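Local coordinates for DUF1116 domain-containing protein (Enterococcus faecalis, PDB 3CLQ) that is of unknown function but belongs to the AllG family, whose namesake is a subunit of oxamate carbamoyltransferase, at residues V265-R270 / T402-N407; P95-D100 / V257-R262. All blocks are in the same frame, centred on the assembly; numbering follows the deposited sequence.

In the fold
Both contacts are built on the same antiparallel sheet, in which strand 257-263 lies between strand 266-271 and the short strand 304-305. Interaction 2 sets a 3-10 turn from the loop after strand 92-95 against strand 257-263; interaction 1 sets the loop between strand 396-402 and helix 407-419 against strand 266-271. They come in series along the chain, and their centres are about 12 Å apart. Successive strands tie them together: Gly268 N bonds to Cys261 O, and Arg270 NE to Thr259 OG1. The small sheet is thus buried against an early loop through one strand and a near C-terminal loop through the next, joining distant parts of the chain.

Interaction 1: V265-R270 / T402-N407; sequences VEFGIR and TNPPAN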
ATOM      1  N   VAL B 265       3.858  32.486  -7.924  1.00 53.07           N
ATOM      2  CA  VAL B 265       4.654  33.660  -8.239  1.00 52.26           C
ATOM      3  C   VAL B 265       5.872  33.730  -7.314  1.00 52.13           C
ATOM      4  O   VAL B 265       6.979  34.025  -7.760  1.00 51.82           O
ATOM      5  CB  VAL B 265       3.815  34.968  -8.113  1.00 52.86           C
ATOM      6  CG1 VAL B 265       4.648  36.191  -8.452  1.00 52.05           C
ATOM      7  CG2 VAL B 265       2.584  34.925  -9.005  1.00 52.79           C
ATOM      8  N   GLU B 266       5.667  33.466  -6.024  1.00 51.88           N
ATOM      9  CA  GLU B 266       6.750  33.560  -5.053  1.00 52.26           C
ATOM     10  C   GLU B 266       6.903  32.325  -4.188  1.00 53.01           C
ATOM     11  O   GLU B 266       5.934  31.621  -3.882  1.00 53.80           O
ATOM     12  CB  GLU B 266       6.537  34.735  -4.109  1.00 52.81           C
ATOM     13  CG  GLU B 266       6.728  36.101  -4.715  1.00 53.71           C
ATOM     14  CD  GLU B 266       7.063  37.140  -3.667  1.00 54.17           C
ATOM     15  OE1 GLU B 266       6.343  37.227  -2.644  1.00 54.36           O
ATOM     16  OE2 GLU B 266       8.056  37.866  -3.864  1.00 54.65           O
ATOM     17  N   PHE B 267       8.133  32.085  -3.757  1.00 52.86           N
ATOM     18  CA  PHE B 267       8.413  31.049  -2.781  1.00 52.11           C
ATOM     19  C   PHE B 267       8.630  31.707  -1.428  1.00 52.41           C
ATOM     20  O   PHE B 267       9.262  32.783  -1.331  1.00 52.73           O
ATOM     21  CB  PHE B 267       9.658  30.301  -3.172  1.00 52.14           C
ATOM     22  CG  PHE B 267       9.702  28.949  -2.651  1.00 53.70           C
ATOM     23  CD1 PHE B 267       9.373  27.873  -3.461  1.00 54.13           C
ATOM     24  CD2 PHE B 267      10.036  28.714  -1.323  1.00 54.45           C
ATOM     25  CE1 PHE B 267       9.405  26.579  -2.952  1.00 53.00           C
ATOM     26  CE2 PHE B 267      10.072  27.428  -0.825  1.00 53.17           C
ATOM     27  CZ  PHE B 267       9.759  26.372  -1.649  1.00 52.86           C
ATOM     28  N   GLY B 268       8.101  31.074  -0.385  1.00 51.61           N
ATOM     29  CA  GLY B 268       8.114  31.661   0.937  1.00 51.00           C
ATOM     30  C   GLY B 268       8.290  30.658   2.067  1.00 51.53           C
ATOM     31  O   GLY B 268       7.633  29.605   2.120  1.00 52.34           O
ATOM     32  N   ILE B 269       9.166  31.005   3.000  1.00 50.53           N
ATOM     33  CA  ILE B 269       9.451  30.135   4.109  1.00 49.90           C
ATOM     34  C   ILE B 269       9.373  30.879   5.429  1.00 49.95           C
ATOM     35  O   ILE B 269       9.382  32.094   5.454  1.00 49.60           O
ATOM     36  CB  ILE B 269      10.829  29.482   3.951  1.00 48.72           C
ATOM     37  CG1 ILE B 269      11.931  30.525   4.107  1.00 48.64           C
ATOM     38  CG2 ILE B 269      10.913  28.794   2.603  1.00 48.19           C
ATOM     39  CD1 ILE B 269      13.318  29.941   4.232  1.00 48.18           C
ATOM     40  N   ARG B 270       9.279  30.124   6.521  1.00 50.91           N
ATOM     41  CA  ARG B 270       9.308  30.672   7.864  1.00 50.78           C
ATOM     42  C   ARG B 270      10.383  29.900   8.602  1.00 50.30           C
ATOM     43  O   ARG B 270      10.622  28.740   8.273  1.00 51.46           O
ATOM     44  CB  ARG B 270       7.951  30.472   8.512  1.00 51.09           C
ATOM     45  CG  ARG B 270       6.843  31.057   7.667  1.00 52.65           C
ATOM     46  CD  ARG B 270       5.598  31.208   8.465  1.00 54.23           C
ATOM     47  NE  ARG B 270       5.182  29.892   8.924  1.00 56.59           N
ATOM     48  CZ  ARG B 270       4.133  29.659   9.702  1.00 56.94           C
ATOM     49  NH1 ARG B 270       3.374  30.672  10.135  1.00 56.72           N
ATOM     50  NH2 ARG B 270       3.858  28.407  10.048  1.00 57.20           N
ATOM     51  N   THR B 402      12.194  20.494  -8.405  1.00 55.31           N
ATOM     52  CA  THR B 402      12.377  21.921  -8.285  1.00 56.60           C
ATOM     53  C   THR B 402      13.131  22.284  -6.986  1.00 57.60           C
ATOM     54  O   THR B 402      13.443  21.416  -6.168  1.00 58.06           O
ATOM     55  CB  THR B 402      11.014  22.647  -8.406  1.00 56.71           C
ATOM     56  OG1 THR B 402      11.226  24.009  -8.789  1.00 57.76           O
ATOM     57  CG2 THR B 402      10.220  22.596  -7.114  1.00 56.20           C
ATOM     58  N   ASN B 403      13.466  23.548  -6.794  1.00 58.49           N
ATOM     59  CA  ASN B 403      14.071  23.945  -5.523  1.00 59.63           C
ATOM     60  C   ASN B 403      13.501  25.282  -5.041  1.00 59.63           C
ATOM     61  O   ASN B 403      12.870  26.007  -5.813  1.00 60.15           O
ATOM     62  CB  ASN B 403      15.612  24.010  -5.620  1.00 60.46           C
ATOM     63  CG  ASN B 403      16.240  22.736  -6.236  1.00 61.42           C
ATOM     64  OD1 ASN B 403      16.188  22.523  -7.449  1.00 62.35           O
ATOM     65  ND2 ASN B 403      16.864  21.913  -5.400  1.00 61.28           N
ATOM     66  N   PRO B 404      13.686  25.601  -3.755  1.00 59.42           N
ATOM     67  CA  PRO B 404      13.431  26.976  -3.364  1.00 58.62           C
ATOM     68  C   PRO B 404      14.567  27.793  -3.943  1.00 57.86           C
ATOM     69  O   PRO B 404      15.569  27.215  -4.343  1.00 58.09           O
ATOM     70  CB  PRO B 404      13.536  26.938  -1.833  1.00 58.85           C
ATOM     71  CG  PRO B 404      13.531  25.519  -1.455  1.00 58.65           C
ATOM     72  CD  PRO B 404      14.102  24.769  -2.614  1.00 58.90           C
ATOM     73  N   PRO B 405      14.414  29.125  -4.011  1.00 57.43           N
ATOM     74  CA  PRO B 405      15.476  30.001  -4.515  1.00 56.98           C
ATOM     75  C   PRO B 405      16.522  30.328  -3.444  1.00 56.54           C
ATOM     76  O   PRO B 405      16.190  30.473  -2.276  1.00 56.84           O
ATOM     77  CB  PRO B 405      14.713  31.265  -4.908  1.00 56.99           C
ATOM     78  CG  PRO B 405      13.580  31.319  -3.948  1.00 56.83           C
ATOM     79  CD  PRO B 405      13.217  29.885  -3.615  1.00 57.18           C
ATOM     80  N   ALA B 406      17.777  30.466  -3.843  1.00 56.36           N
ATOM     81  CA  ALA B 406      18.860  30.636  -2.879  1.00 55.50           C
ATOM     82  C   ALA B 406      18.655  31.773  -1.881  1.00 54.69           C
ATOM     83  O   ALA B 406      18.942  31.606  -0.694  1.00 54.26           O
ATOM     84  CB  ALA B 406      20.188  30.807  -3.606  1.00 55.72           C
ATOM     85  N   ASN B 407      18.152  32.910  -2.365  1.00 54.17           N
ATOM     86  CA  ASN B 407      18.120  34.167  -1.585  1.00 54.67           C
ATOM     87  C   ASN B 407      17.348  34.027  -0.278  1.00 54.57           C
ATOM     88  O   ASN B 407      17.708  34.590   0.758  1.00 55.05           O
ATOM     89  CB  ASN B 407      17.507  35.336  -2.402  1.00 54.05           C
ATOM     90  CG  ASN B 407      15.984  35.215  -2.542  1.00 54.10           C
ATOM     91  OD1 ASN B 407      15.485  34.334  -3.256  1.00 53.81           O
ATOM     92  ND2 ASN B 407      15.244  36.067  -1.826  1.00 52.99           N
TER
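The phenyl ring of Phe267 lies against two consecutive prolines, Pro404 and Pro405, which meet it in different ways. Pro404 is alongside, its side chain running in the same direction as that of Phe267, and its CB sits over one face of the ring. This is a CH-pi contact: Pro404 CB is 3.9 Å from the centroid of the Phe267 ring and 21° off the ring normal. The methylene is offset toward the rim, where Phe267 CE2 is 3.6 Å from Pro404 CB. Pro404 CG follows at the far end, 3.9 Å from Phe267 CZ. Pro405 instead meets the root of the side chain at a slant, with its CD 3.6 Å from Phe267 CB and 3.8 Å from Phe267 CG. With CG anti to the backbone N (chi1 -154°), the phenylalanine lays its ring beside Pro404 while its CB faces Pro405. Within the strand, CG2 of Ile269 comes up to the ring edge in plane.

Phe267 is in strand 266-271, paired through its backbone with Gly282 of strand 280-283, and its side chain also touches Met260 and Arg262 of strand 257-263. For their part, Pro404 touches Phe409 of helix 407-419 and Pro405 touches Pro283, so the proline pair lies between the sheet and that helix, touching both.

No hydrogen bond crosses between the two segments, and all three touching residues are buried. Cohesion here is apolar and dispersive, with a CH-pi component from Pro404. Because both prolines have ring-restricted backbones, the loop would present a fairly stiff surface to the aromatic ring.

Interaction 2: P95-D100 / V257-R262; sequences PCHEHD and VTTMCR
A short 3-10 turn, 96-98, in the loop after strand 92-95 projects His97 onto strand 257-263 of the antiparallel sheet. Its imidazole meets Thr259 from the opposite direction, and the threonine methyl settles over the ring: Thr259 CG2 stands 3.6 Å from the centroid of the His97 ring and only 11° off its normal, a nearly central CH-pi contact. The threonine rotamer makes this possible: with OG1 beside the backbone N and anti to the carbonyl carbon (chi1 -66°), CG2 falls anti to N and points at the ring. Thr259 OG1 approaches His97 CD2 at 3.5 Å without a hydrogen bond to the ring. Two residues along the strand, Cys261 adds a looser sulfur-aromatic contact; its SG is 4.9 Å from the centroid of the His97 ring and approaches obliquely, 45° from the normal.

Thr259 OG1 donates a weak hydrogen bond to Thr258 O, 3.0 Å away, and accepts one from Arg270 NE of the adjoining strand. The imidazole also touches Val102 in a loop, Arg270 of strand 266-271 and Lys242 of helix 234-247. The turn itself is braced by backbone bonds, Glu98 N to Pro95 O at 3.1 Å and His99 N to Cys96 O at 2.9 Å.

Although histidine, threonine and cysteine can all hydrogen-bond, none bonds to another across the interface. The join rests on a methyl over the imidazole face, with a looser, oblique sulfur contact beside it. The bonds of Thr259 OG1 would hold the threonine's rotation and so probably keep its methyl on the ring.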
ATOM      1  N   PRO B  95      -3.070  33.780   3.395  1.00 51.73           N
ATOM      2  CA  PRO B  95      -2.535  32.420   3.241  1.00 51.76           C
ATOM      3  C   PRO B  95      -3.111  31.413   4.229  1.00 52.97           C
ATOM      4  O   PRO B  95      -3.395  31.747   5.386  1.00 53.24           O
ATOM      5  CB  PRO B  95      -1.032  32.597   3.503  1.00 51.27           C
ATOM      6  CG  PRO B  95      -0.755  34.046   3.297  1.00 51.81           C
ATOM      7  CD  PRO B  95      -2.017  34.755   3.728  1.00 51.12           C
ATOM      8  N   CYS B  96      -3.261  30.176   3.771  1.00 53.95           N
ATOM      9  CA  CYS B  96      -3.590  29.089   4.650  1.00 54.79           C
ATOM     10  C   CYS B  96      -2.647  29.061   5.825  1.00 55.03           C
ATOM     11  O   CYS B  96      -3.049  28.768   6.961  1.00 55.65           O
ATOM     12  CB  CYS B  96      -3.463  27.774   3.913  1.00 55.90           C
ATOM     13  SG  CYS B  96      -4.614  27.627   2.580  1.00 58.28           S
ATOM     14  N   HIS B  97      -1.379  29.332   5.565  1.00 55.08           N
ATOM     15  CA  HIS B  97      -0.418  29.160   6.625  1.00 55.86           C
ATOM     16  C   HIS B  97      -0.675  30.040   7.815  1.00 56.33           C
ATOM     17  O   HIS B  97      -0.340  29.670   8.935  1.00 57.53           O
ATOM     18  CB  HIS B  97       0.994  29.285   6.130  1.00 56.41           C
ATOM     19  CG  HIS B  97       1.631  27.964   5.898  1.00 57.95           C
ATOM     20  ND1 HIS B  97       1.698  27.382   4.653  1.00 58.67           N
ATOM     21  CD2 HIS B  97       2.170  27.074   6.764  1.00 58.58           C
ATOM     22  CE1 HIS B  97       2.284  26.203   4.758  1.00 59.34           C
ATOM     23  NE2 HIS B  97       2.577  25.991   6.028  1.00 58.78           N
ATOM     24  N   GLU B  98      -1.320  31.175   7.583  1.00 56.24           N
ATOM     25  CA  GLU B  98      -1.566  32.120   8.643  1.00 55.81           C
ATOM     26  C   GLU B  98      -2.865  31.855   9.381  1.00 55.58           C
ATOM     27  O   GLU B  98      -3.241  32.607  10.277  1.00 53.90           O
ATOM     28  CB  GLU B  98      -1.544  33.521   8.087  1.00 56.79           C
ATOM     29  CG  GLU B  98      -0.192  33.929   7.606  1.00 57.44           C
ATOM     30  CD  GLU B  98      -0.152  35.388   7.279  1.00 58.13           C
ATOM     31  OE1 GLU B  98       0.852  35.822   6.679  1.00 58.93           O
ATOM     32  OE2 GLU B  98      -1.130  36.098   7.617  1.00 58.59           O
ATOM     33  N   HIS B  99      -3.528  30.764   9.007  1.00 56.24           N
ATOM     34  CA  HIS B  99      -4.704  30.277   9.722  1.00 56.02           C
ATOM     35  C   HIS B  99      -4.536  28.811  10.060  1.00 56.35           C
ATOM     36  O   HIS B  99      -5.503  28.051  10.113  1.00 55.78           O
ATOM     37  CB  HIS B  99      -5.957  30.480   8.889  1.00 56.33           C
ATOM     38  CG  HIS B  99      -6.288  31.917   8.667  1.00 57.12           C
ATOM     39  ND1 HIS B  99      -7.157  32.613   9.479  1.00 57.93           N
ATOM     40  CD2 HIS B  99      -5.849  32.801   7.742  1.00 57.24           C
ATOM     41  CE1 HIS B  99      -7.264  33.856   9.047  1.00 57.18           C
ATOM     42  NE2 HIS B  99      -6.479  33.995   7.994  1.00 57.50           N
ATOM     43  N   ASP B 100      -3.288  28.411  10.267  1.00 56.81           N
ATOM     44  CA  ASP B 100      -3.004  27.066  10.721  1.00 56.27           C
ATOM     45  C   ASP B 100      -3.537  26.046   9.736  1.00 55.38           C
ATOM     46  O   ASP B 100      -3.872  24.932  10.122  1.00 56.31           O
ATOM     47  CB  ASP B 100      -3.597  26.849  12.127  1.00 57.01           C
ATOM     48  CG  ASP B 100      -2.872  27.676  13.193  1.00 58.04           C
ATOM     49  OD1 ASP B 100      -1.706  28.055  12.939  1.00 58.29           O
ATOM     50  OD2 ASP B 100      -3.442  27.952  14.271  1.00 58.23           O
ATOM     51  N   VAL B 257      13.671  25.451   9.388  1.00 51.33           N
ATOM     52  CA  VAL B 257      12.600  25.873   8.484  1.00 51.82           C
ATOM     53  C   VAL B 257      11.284  25.242   8.890  1.00 52.11           C
ATOM     54  O   VAL B 257      11.195  24.043   8.972  1.00 52.85           O
ATOM     55  CB  VAL B 257      12.898  25.446   7.041  1.00 51.72           C
ATOM     56  CG1 VAL B 257      11.757  25.823   6.134  1.00 52.32           C
ATOM     57  CG2 VAL B 257      14.157  26.112   6.547  1.00 51.50           C
ATOM     58  N   THR B 258      10.247  26.021   9.145  1.00 52.66           N
ATOM     59  CA  THR B 258       8.989  25.384   9.541  1.00 53.06           C
ATOM     60  C   THR B 258       7.851  25.495   8.528  1.00 53.86           C
ATOM     61  O   THR B 258       6.726  25.072   8.818  1.00 55.14           O
ATOM     62  CB  THR B 258       8.521  25.922  10.855  1.00 52.68           C
ATOM     63  OG1 THR B 258       8.342  27.336  10.739  1.00 51.80           O
ATOM     64  CG2 THR B 258       9.566  25.644  11.902  1.00 53.43           C
ATOM     65  N   THR B 259       8.151  26.045   7.353  1.00 53.14           N
ATOM     66  CA  THR B 259       7.203  26.209   6.257  1.00 53.73           C
ATOM     67  C   THR B 259       7.976  26.359   4.927  1.00 54.70           C
ATOM     68  O   THR B 259       8.927  27.157   4.822  1.00 54.66           O
ATOM     69  CB  THR B 259       6.366  27.525   6.421  1.00 54.14           C
ATOM     70  OG1 THR B 259       5.509  27.453   7.568  1.00 54.02           O
ATOM     71  CG2 THR B 259       5.526  27.807   5.171  1.00 53.92           C
HETATM   72  N   MSE B 260       7.575  25.625   3.905  1.00 54.02           N
HETATM   73  CA  MSE B 260       8.001  25.959   2.564  1.00 55.65           C
HETATM   74  C   MSE B 260       6.729  25.964   1.761  1.00 54.64           C
HETATM   75  O   MSE B 260       5.956  25.006   1.823  1.00 54.38           O
HETATM   76  CB  MSE B 260       9.013  24.962   1.997  1.00 55.86           C
HETATM   77  CG  MSE B 260      10.393  25.085   2.607  1.00 57.86           C
HETATM   78 SE   MSE B 260      11.797  24.005   1.717  0.70 60.38          SE
HETATM   79  CE  MSE B 260      10.773  22.324   1.751  1.00 59.82           C
ATOM     80  N   CYS B 261       6.488  27.052   1.035  1.00 53.47           N
ATOM     81  CA  CYS B 261       5.260  27.158   0.269  1.00 52.55           C
ATOM     82  C   CYS B 261       5.412  28.133  -0.873  1.00 52.45           C
ATOM     83  O   CYS B 261       6.345  28.935  -0.906  1.00 52.04           O
ATOM     84  CB  CYS B 261       4.088  27.564   1.157  1.00 52.15           C
ATOM     85  SG  CYS B 261       4.309  29.162   1.927  1.00 52.43           S
ATOM     86  N   ARG B 262       4.487  28.049  -1.821  1.00 52.13           N
ATOM     87  CA  ARG B 262       4.557  28.879  -3.005  1.00 52.11           C
ATOM     88  C   ARG B 262       3.151  29.166  -3.515  1.00 52.36           C
ATOM     89  O   ARG B 262       2.220  28.407  -3.243  1.00 52.16           O
ATOM     90  CB  ARG B 262       5.412  28.211  -4.084  1.00 50.90           C
ATOM     91  CG  ARG B 262       5.130  26.766  -4.257  1.00 50.82           C
ATOM     92  CD  ARG B 262       6.035  25.912  -3.396  1.00 51.18           C
ATOM     93  NE  ARG B 262       6.252  24.619  -4.034  1.00 52.49           N
ATOM     94  CZ  ARG B 262       5.488  23.544  -3.837  1.00 53.11           C
ATOM     95  NH1 ARG B 262       5.743  22.414  -4.484  1.00 53.56           N
ATOM     96  NH2 ARG B 262       4.466  23.593  -2.995  1.00 52.96           N
TER